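Local coordinates for TENA/THI-4 protein, Domain of Unknown Function with a Heme Oxygenase-like Fold (Shewanella denitrificans OS217, PDB 3DDE) that is of unknown function but has a heme oxygenase-like fold and may have oxidoreductase activity, at residues W18-I21 against L22-P26. Sequence-based numbering, arbitrary orientation.
Sequences WDSI and LTNSP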
ATOM      1  N   TRP A  18      16.495 -16.435  24.007  1.00 52.41           N
ATOM      2  CA  TRP A  18      16.592 -17.848  23.595  1.00 52.95           C
ATOM      3  C   TRP A  18      16.589 -18.774  24.815  1.00 52.68           C
ATOM      4  O   TRP A  18      15.916 -19.808  24.833  1.00 52.62           O
ATOM      5  CB  TRP A  18      17.831 -18.110  22.731  1.00 53.88           C
ATOM      6  CG  TRP A  18      17.644 -17.724  21.309  1.00 54.28           C
ATOM      7  CD1 TRP A  18      18.299 -16.742  20.626  1.00 54.46           C
ATOM      8  CD2 TRP A  18      16.715 -18.306  20.385  1.00 54.35           C
ATOM      9  NE1 TRP A  18      17.842 -16.682  19.327  1.00 54.52           N
ATOM     10  CE2 TRP A  18      16.870 -17.633  19.155  1.00 54.48           C
ATOM     11  CE3 TRP A  18      15.772 -19.339  20.477  1.00 54.58           C
ATOM     12  CZ2 TRP A  18      16.114 -17.958  18.022  1.00 54.50           C
ATOM     13  CZ3 TRP A  18      15.019 -19.661  19.352  1.00 54.58           C
ATOM     14  CH2 TRP A  18      15.195 -18.975  18.140  1.00 54.40           C
ATOM     15  N   ASP A  19      17.336 -18.390  25.837  1.00 52.47           N
ATOM     16  CA  ASP A  19      17.383 -19.161  27.068  1.00 52.85           C
ATOM     17  C   ASP A  19      15.970 -19.447  27.598  1.00 52.82           C
ATOM     18  O   ASP A  19      15.647 -20.566  27.997  1.00 53.22           O
ATOM     19  CB  ASP A  19      18.177 -18.393  28.120  1.00 53.32           C
ATOM     20  CG  ASP A  19      18.226 -19.111  29.443  1.00 53.84           C
ATOM     21  OD1 ASP A  19      18.235 -20.362  29.442  1.00 54.09           O
ATOM     22  OD2 ASP A  19      18.261 -18.419  30.478  1.00 54.42           O
ATOM     23  N   SER A  20      15.140 -18.420  27.603  1.00 52.86           N
ATOM     24  CA  SER A  20      13.771 -18.541  28.060  1.00 53.40           C
ATOM     25  C   SER A  20      12.935 -19.436  27.141  1.00 52.75           C
ATOM     26  O   SER A  20      12.223 -20.321  27.616  1.00 53.03           O
ATOM     27  CB  SER A  20      13.151 -17.147  28.148  1.00 54.61           C
ATOM     28  OG  SER A  20      11.758 -17.230  28.356  1.00 56.31           O
ATOM     29  N   ILE A  21      13.033 -19.200  25.836  1.00 52.63           N
ATOM     30  CA  ILE A  21      12.296 -19.966  24.823  1.00 52.58           C
ATOM     31  C   ILE A  21      12.635 -21.457  24.873  1.00 53.41           C
ATOM     32  O   ILE A  21      11.735 -22.304  24.830  1.00 54.46           O
ATOM     33  CB  ILE A  21      12.597 -19.422  23.400  1.00 52.78           C
ATOM     34  CG1 ILE A  21      12.062 -17.994  23.237  1.00 52.84           C
ATOM     35  CG2 ILE A  21      11.964 -20.309  22.320  1.00 52.68           C
ATOM     36  CD1 ILE A  21      12.558 -17.287  21.965  1.00 52.45           C
ATOM     37  N   LEU A  22      13.927 -21.772  24.990  1.00 53.09           N
ATOM     38  CA  LEU A  22      14.388 -23.153  25.007  1.00 53.13           C
ATOM     39  C   LEU A  22      14.078 -23.850  26.337  1.00 53.25           C
ATOM     40  O   LEU A  22      13.837 -25.056  26.367  1.00 53.00           O
ATOM     41  CB  LEU A  22      15.892 -23.227  24.639  1.00 53.67           C
ATOM     42  CG  LEU A  22      16.246 -22.607  23.249  1.00 53.76           C
ATOM     43  CD1 LEU A  22      17.747 -22.679  22.928  1.00 53.52           C
ATOM     44  CD2 LEU A  22      15.438 -23.230  22.107  1.00 53.20           C
ATOM     45  N   THR A  23      14.052 -23.085  27.428  1.00 53.57           N
ATOM     46  CA  THR A  23      13.734 -23.632  28.746  1.00 53.59           C
ATOM     47  C   THR A  23      12.232 -23.873  28.920  1.00 53.33           C
ATOM     48  O   THR A  23      11.830 -24.754  29.662  1.00 53.82           O
ATOM     49  CB  THR A  23      14.185 -22.671  29.899  1.00 54.17           C
ATOM     50  OG1 THR A  23      15.605 -22.486  29.867  1.00 54.70           O
ATOM     51  CG2 THR A  23      13.800 -23.223  31.266  1.00 54.15           C
ATOM     52  N   ASN A  24      11.403 -23.088  28.246  1.00 53.84           N
ATOM     53  CA  ASN A  24       9.953 -23.170  28.432  1.00 54.02           C
ATOM     54  C   ASN A  24       9.125 -23.837  27.330  1.00 54.13           C
ATOM     55  O   ASN A  24       7.990 -24.230  27.589  1.00 54.97           O
ATOM     56  CB  ASN A  24       9.413 -21.759  28.713  1.00 55.09           C
ATOM     57  CG  ASN A  24       9.785 -21.266  30.113  1.00 55.62           C
ATOM     58  OD1 ASN A  24       9.599 -21.978  31.101  1.00 55.58           O
ATOM     59  ND2 ASN A  24      10.293 -20.041  30.201  1.00 56.41           N
ATOM     60  N   SER A  25       9.673 -23.985  26.124  1.00 53.42           N
ATOM     61  CA  SER A  25       8.929 -24.606  25.020  1.00 53.26           C
ATOM     62  C   SER A  25       8.802 -26.124  25.140  1.00 53.02           C
ATOM     63  O   SER A  25       9.816 -26.830  25.133  1.00 53.56           O
ATOM     64  CB  SER A  25       9.593 -24.293  23.680  1.00 53.28           C
ATOM     65  OG  SER A  25       8.872 -24.894  22.618  1.00 53.43           O
ATOM     66  N   PRO A  26       7.562 -26.647  25.239  1.00 52.71           N
ATOM     67  CA  PRO A  26       7.426 -28.098  25.297  1.00 52.42           C
ATOM     68  C   PRO A  26       7.885 -28.747  23.997  1.00 52.38           C
ATOM     69  O   PRO A  26       8.324 -29.902  23.999  1.00 53.31           O
ATOM     70  CB  PRO A  26       5.919 -28.304  25.475  1.00 52.52           C
ATOM     71  CG  PRO A  26       5.404 -27.044  25.961  1.00 52.24           C
ATOM     72  CD  PRO A  26       6.249 -26.001  25.328  1.00 52.57           C
TER
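Trp18 to Ile21 meet Leu22 to Ser25 in a local contact between residues about one turn apart in the last two turns of helix 7-24, where the helix runs out and hands over to the short helix 26-32. Four successive i to i+4 backbone bonds hold these turns. The first, from Leu22 N to Trp18 O, is short and straight (2.8 Å, N-H...O angle 167°), whereas the last, from Ser25 N to Ile21 O, is more bent at 142°.

On the polar side, lined by Asp19, Ser20, Thr23 and Asn24, Asp19 O is gripped twice by one residue. Thr23 N approaches it at 3.0 Å and Thr23 OG1 at 2.7 Å, the two donors coming from opposite faces of the carbonyl plane. The hydroxyl can fold back in this way because OG1 stands beside the backbone N of Thr23, anti to the carbonyl carbon (chi1 -62°). The Asp19 carboxylate lies alongside the threonine side chain, pointing the same way, with OD1 3.4 Å from OG1. One residue on, the amide ND2 of Asn24 hangs 3.2 Å from Ser20 O.

Toward the protein interior the character changes. Leu22 CD2 approaches the six-membered part of the Trp18 indole obliquely, 4.2 Å from CE3, while Ile21 CD1 lies over one face near the rim. The indole also stacks with Tyr146, and both Trp18 and Ile21 pack on Leu207 of helix 193-223.

Ser25, the first residue to leave helical geometry, also serves as N-cap of the next helix, its OG making a weak hydrogen bond to Ile28 N. An amphipathic helix end, with a threonine hydroxyl bonded to the carbonyl four residues back and a serine-capped helix following directly, joins two helices of the all-helical, heme oxygenase-like fold.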